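Local structure of 7,8-dihydro-6-hydroxymethylpterin pyrophosphokinase-dihydropteroate synthase (6JWS) at residues Tyr606-Phe611 against Val687-Glu692. The protein probably catalyses two successive steps of folate biosynthesis, pyrophosphorylation of 6-hydroxymethyl-7,8-dihydropterin by ATP and condensation of the resulting diphosphate with 4-aminobenzoate to give 7,8-dihydropteroate. The protein carries 1 engineered substitution. Residues are numbered along the deposited sequence; the frame is centred on the assembly and turned at random.
Sequences YSRKRF and VHDVLE. With MG (magnesium ion), chain O; PT1 (pteroic acid), chain I.
R608 and D689 form a side-on salt bridge that uses two nitrogens. R608 NE meets D689 OD2 at 3.1 Å and R608 NH2 meets D689 OD1 at 2.7 Å, each on the syn side of its oxygen. The fit is twisted, with guanidinium and carboxylate planes 45° apart. The R608 chain is extended from CG to NE and reaches past H688 to the acid.

H688 packs against this arginine. Its CB sits over the centre of one guanidinium face, and R608 CD makes a CH-pi contact over the imidazole, 4.0 Å from the ring centroid. The two planes are only 10° apart.

S607 OG and H688 ND1 share a hydrogen bond of 2.8 Å at the ring edge. OG stands anti to the backbone N (chi1 -172°), which turns it to the histidine. Water 1 joins S607 OG to D689 OD2. V687 CG1 packs obliquely against the Y606 ring, 3.6 Å from Y606 OH.

A type II turn from Y606 to K609 carries S607 and R608 in its middle. K609 ends it and R610 follows. K609 NZ bonds pteroic acid O1 at 2.6 Å, and R610 grips the carboxylate through its backbone N and guanidinium.

D689 OD1 also binds magnesium, at 2.3 Å, with E692 OE2, two waters and M648 O. The contact joins the C-terminal ends of the last two TIM-barrel strands, 603-604 and 684-687, and the loops that follow them. D689 thus carries both the arginine and the metal, whose charges would favour its ionised form. Through R608, the magnesium site is tied to the turn that ends at pteroate-binding K609.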
loop_
_atom_site.group_PDB
_atom_site.type_symbol
_atom_site.label_atom_id
_atom_site.label_comp_id
_atom_site.label_asym_id
_atom_site.label_seq_id
_atom_site.Cartn_x
_atom_site.Cartn_y
_atom_site.Cartn_z
ATOM N N TYR B 606 1.475 -18.354 1.066
ATOM C CA TYR B 606 1.791 -18.183 -0.343
ATOM C C TYR B 606 3.209 -18.675 -0.628
ATOM O O TYR B 606 3.609 -18.783 -1.783
ATOM C CB TYR B 606 1.750 -16.693 -0.692
ATOM C CG TYR B 606 2.640 -15.835 0.177
ATOM C CD1 TYR B 606 4.019 -15.758 -0.029
ATOM C CD2 TYR B 606 2.090 -15.072 1.190
ATOM C CE1 TYR B 606 4.822 -14.969 0.786
ATOM C CE2 TYR B 606 2.876 -14.274 2.003
ATOM C CZ TYR B 606 4.242 -14.205 1.791
ATOM O OH TYR B 606 4.983 -13.421 2.639
ATOM N N SER B 607 3.965 -18.940 0.437
ATOM C CA SER B 607 5.411 -19.071 0.359
ATOM C C SER B 607 5.838 -20.159 -0.626
ATOM O O SER B 607 5.536 -21.342 -0.444
ATOM C CB SER B 607 5.998 -19.312 1.736
ATOM O OG SER B 607 7.413 -19.267 1.701
ATOM N N ARG B 608 6.576 -19.727 -1.651
ATOM C CA ARG B 608 7.252 -20.571 -2.619
ATOM C C ARG B 608 6.262 -21.369 -3.460
ATOM O O ARG B 608 6.644 -22.380 -4.019
ATOM C CB ARG B 608 8.290 -21.471 -1.950
ATOM C CG ARG B 608 9.479 -20.717 -1.360
ATOM C CD ARG B 608 10.475 -21.711 -0.804
ATOM N NE ARG B 608 11.590 -21.025 -0.153
ATOM C CZ ARG B 608 12.605 -21.638 0.475
ATOM N NH1 ARG B 608 12.650 -22.958 0.522
ATOM N NH2 ARG B 608 13.567 -20.931 1.054
ATOM N N LYS B 609 5.024 -20.893 -3.604
ATOM C CA LYS B 609 4.021 -21.638 -4.350
ATOM C C LYS B 609 4.108 -21.277 -5.829
ATOM O O LYS B 609 4.574 -20.195 -6.189
ATOM C CB LYS B 609 2.617 -21.380 -3.784
ATOM C CG LYS B 609 2.425 -21.877 -2.357
ATOM C CD LYS B 609 1.012 -21.909 -1.831
ATOM C CE LYS B 609 0.994 -22.751 -0.560
ATOM N NZ LYS B 609 -0.278 -22.658 0.197
ATOM N N ARG B 610 3.581 -22.174 -6.667
ATOM C CA ARG B 610 3.672 -22.065 -8.113
ATOM C C ARG B 610 3.036 -20.776 -8.627
ATOM O O ARG B 610 3.515 -20.220 -9.607
ATOM C CB ARG B 610 2.989 -23.270 -8.767
ATOM C CG ARG B 610 3.758 -24.582 -8.685
ATOM C CD ARG B 610 2.789 -25.719 -9.010
ATOM N NE ARG B 610 1.638 -25.838 -8.107
ATOM C CZ ARG B 610 0.567 -26.623 -8.281
ATOM N NH1 ARG B 610 0.465 -27.399 -9.353
ATOM N NH2 ARG B 610 -0.404 -26.624 -7.378
ATOM N N PHE B 611 1.954 -20.292 -8.005
ATOM C CA PHE B 611 1.291 -19.116 -8.549
ATOM C C PHE B 611 2.211 -17.889 -8.534
ATOM O O PHE B 611 1.985 -16.968 -9.314
ATOM C CB PHE B 611 -0.048 -18.837 -7.859
ATOM C CG PHE B 611 0.040 -18.164 -6.516
ATOM C CD1 PHE B 611 0.214 -18.911 -5.357
ATOM C CD2 PHE B 611 -0.054 -16.783 -6.409
ATOM C CE1 PHE B 611 0.298 -18.283 -4.113
ATOM C CE2 PHE B 611 0.028 -16.166 -5.170
ATOM C CZ PHE B 611 0.175 -16.911 -4.019
ATOM N N VAL B 687 5.638 -18.734 6.179
ATOM C CA VAL B 687 6.717 -18.498 5.232
ATOM C C VAL B 687 7.901 -19.430 5.506
ATOM O O VAL B 687 8.138 -19.841 6.655
ATOM C CB VAL B 687 7.139 -17.008 5.207
ATOM C CG1 VAL B 687 5.988 -16.080 4.806
ATOM C CG2 VAL B 687 7.777 -16.558 6.526
ATOM N N HIS B 688 8.647 -19.761 4.443
ATOM C CA HIS B 688 9.917 -20.463 4.605
ATOM C C HIS B 688 11.055 -19.491 4.938
ATOM O O HIS B 688 12.039 -19.878 5.560
ATOM C CB HIS B 688 10.318 -21.192 3.320
ATOM C CG HIS B 688 9.346 -22.228 2.874
ATOM N ND1 HIS B 688 8.281 -21.920 2.036
ATOM C CD2 HIS B 688 9.285 -23.559 3.117
ATOM C CE1 HIS B 688 7.607 -23.025 1.774
ATOM N NE2 HIS B 688 8.195 -24.039 2.434
ATOM N N ASP B 689 10.949 -18.241 4.477
ATOM C CA ASP B 689 12.070 -17.310 4.477
ATOM C C ASP B 689 11.814 -16.244 5.546
ATOM O O ASP B 689 11.298 -15.173 5.255
ATOM C CB ASP B 689 12.324 -16.805 3.054
ATOM C CG ASP B 689 12.600 -17.918 2.039
ATOM O OD1 ASP B 689 13.751 -18.406 2.004
ATOM O OD2 ASP B 689 11.666 -18.302 1.267
ATOM N N VAL B 690 12.171 -16.568 6.796
ATOM C CA VAL B 690 11.759 -15.793 7.952
ATOM C C VAL B 690 12.572 -14.492 8.015
ATOM O O VAL B 690 11.993 -13.424 8.224
ATOM C CB VAL B 690 11.867 -16.606 9.260
ATOM C CG1 VAL B 690 11.563 -15.740 10.477
ATOM C CG2 VAL B 690 10.975 -17.840 9.267
ATOM N N LEU B 691 13.904 -14.585 7.821
ATOM C CA LEU B 691 14.770 -13.422 7.932
ATOM C C LEU B 691 14.377 -12.411 6.861
ATOM O O LEU B 691 14.314 -11.216 7.124
ATOM C CB LEU B 691 16.238 -13.839 7.770
ATOM C CG LEU B 691 17.224 -12.672 7.678
ATOM C CD1 LEU B 691 18.573 -13.037 8.312
ATOM C CD2 LEU B 691 17.400 -12.197 6.219
ATOM N N GLU B 692 14.138 -12.904 5.646
ATOM C CA GLU B 692 13.796 -12.036 4.534
ATOM C C GLU B 692 12.476 -11.310 4.822
ATOM O O GLU B 692 12.370 -10.101 4.654
ATOM C CB GLU B 692 13.714 -12.879 3.261
ATOM C CG GLU B 692 15.027 -13.546 2.873
ATOM C CD GLU B 692 15.263 -14.954 3.412
ATOM O OE1 GLU B 692 15.044 -15.194 4.622
ATOM O OE2 GLU B 692 15.650 -15.830 2.604
HETATM MG MG MG O . 15.930 -17.998 2.604
HETATM C C2 PT1 I . -1.225 -23.248 3.710
HETATM C C3 PT1 I . -0.382 -24.445 3.717
HETATM C C5 PT1 I . -0.389 -25.239 4.949
HETATM N N6 PT1 I . 0.381 -24.823 2.663
HETATM C C7 PT1 I . -1.964 -23.713 5.914
HETATM N N9 PT1 I . -1.171 -24.831 5.989
HETATM C C10 PT1 I . 1.114 -25.964 2.744
HETATM N N11 PT1 I . -2.761 -23.335 6.979
HETATM C C12 PT1 I . 1.087 -26.737 3.898
HETATM C C21 PT1 I . 1.622 -24.870 -4.802
HETATM O O22 PT1 I . 2.767 -24.587 -5.248
HETATM O O1 PT1 I . -1.273 -22.478 2.616
HETATM N N4 PT1 I . -1.963 -22.936 4.797
HETATM N N8 PT1 I . 0.361 -26.355 4.970
HETATM C C13 PT1 I . 1.917 -26.392 1.544
HETATM N N14 PT1 I . 0.976 -26.852 0.487
HETATM C C15 PT1 I . 1.113 -26.392 -0.779
HETATM C C16 PT1 I . -0.022 -26.236 -1.603
HETATM C C17 PT1 I . 2.428 -26.082 -1.258
HETATM C C18 PT1 I . 0.151 -25.741 -2.918
HETATM C C19 PT1 I . 2.586 -25.606 -2.583
HETATM C C20 PT1 I . 1.446 -25.418 -3.403
HETATM O O23 PT1 I . 0.622 -24.692 -5.518
HETATM O O HOH W 1 9.305 -17.458 1.183
HETATM O O HOH W 2 18.253 -17.460 2.870
HETATM O O HOH W 3 15.693 -17.502 4.705
#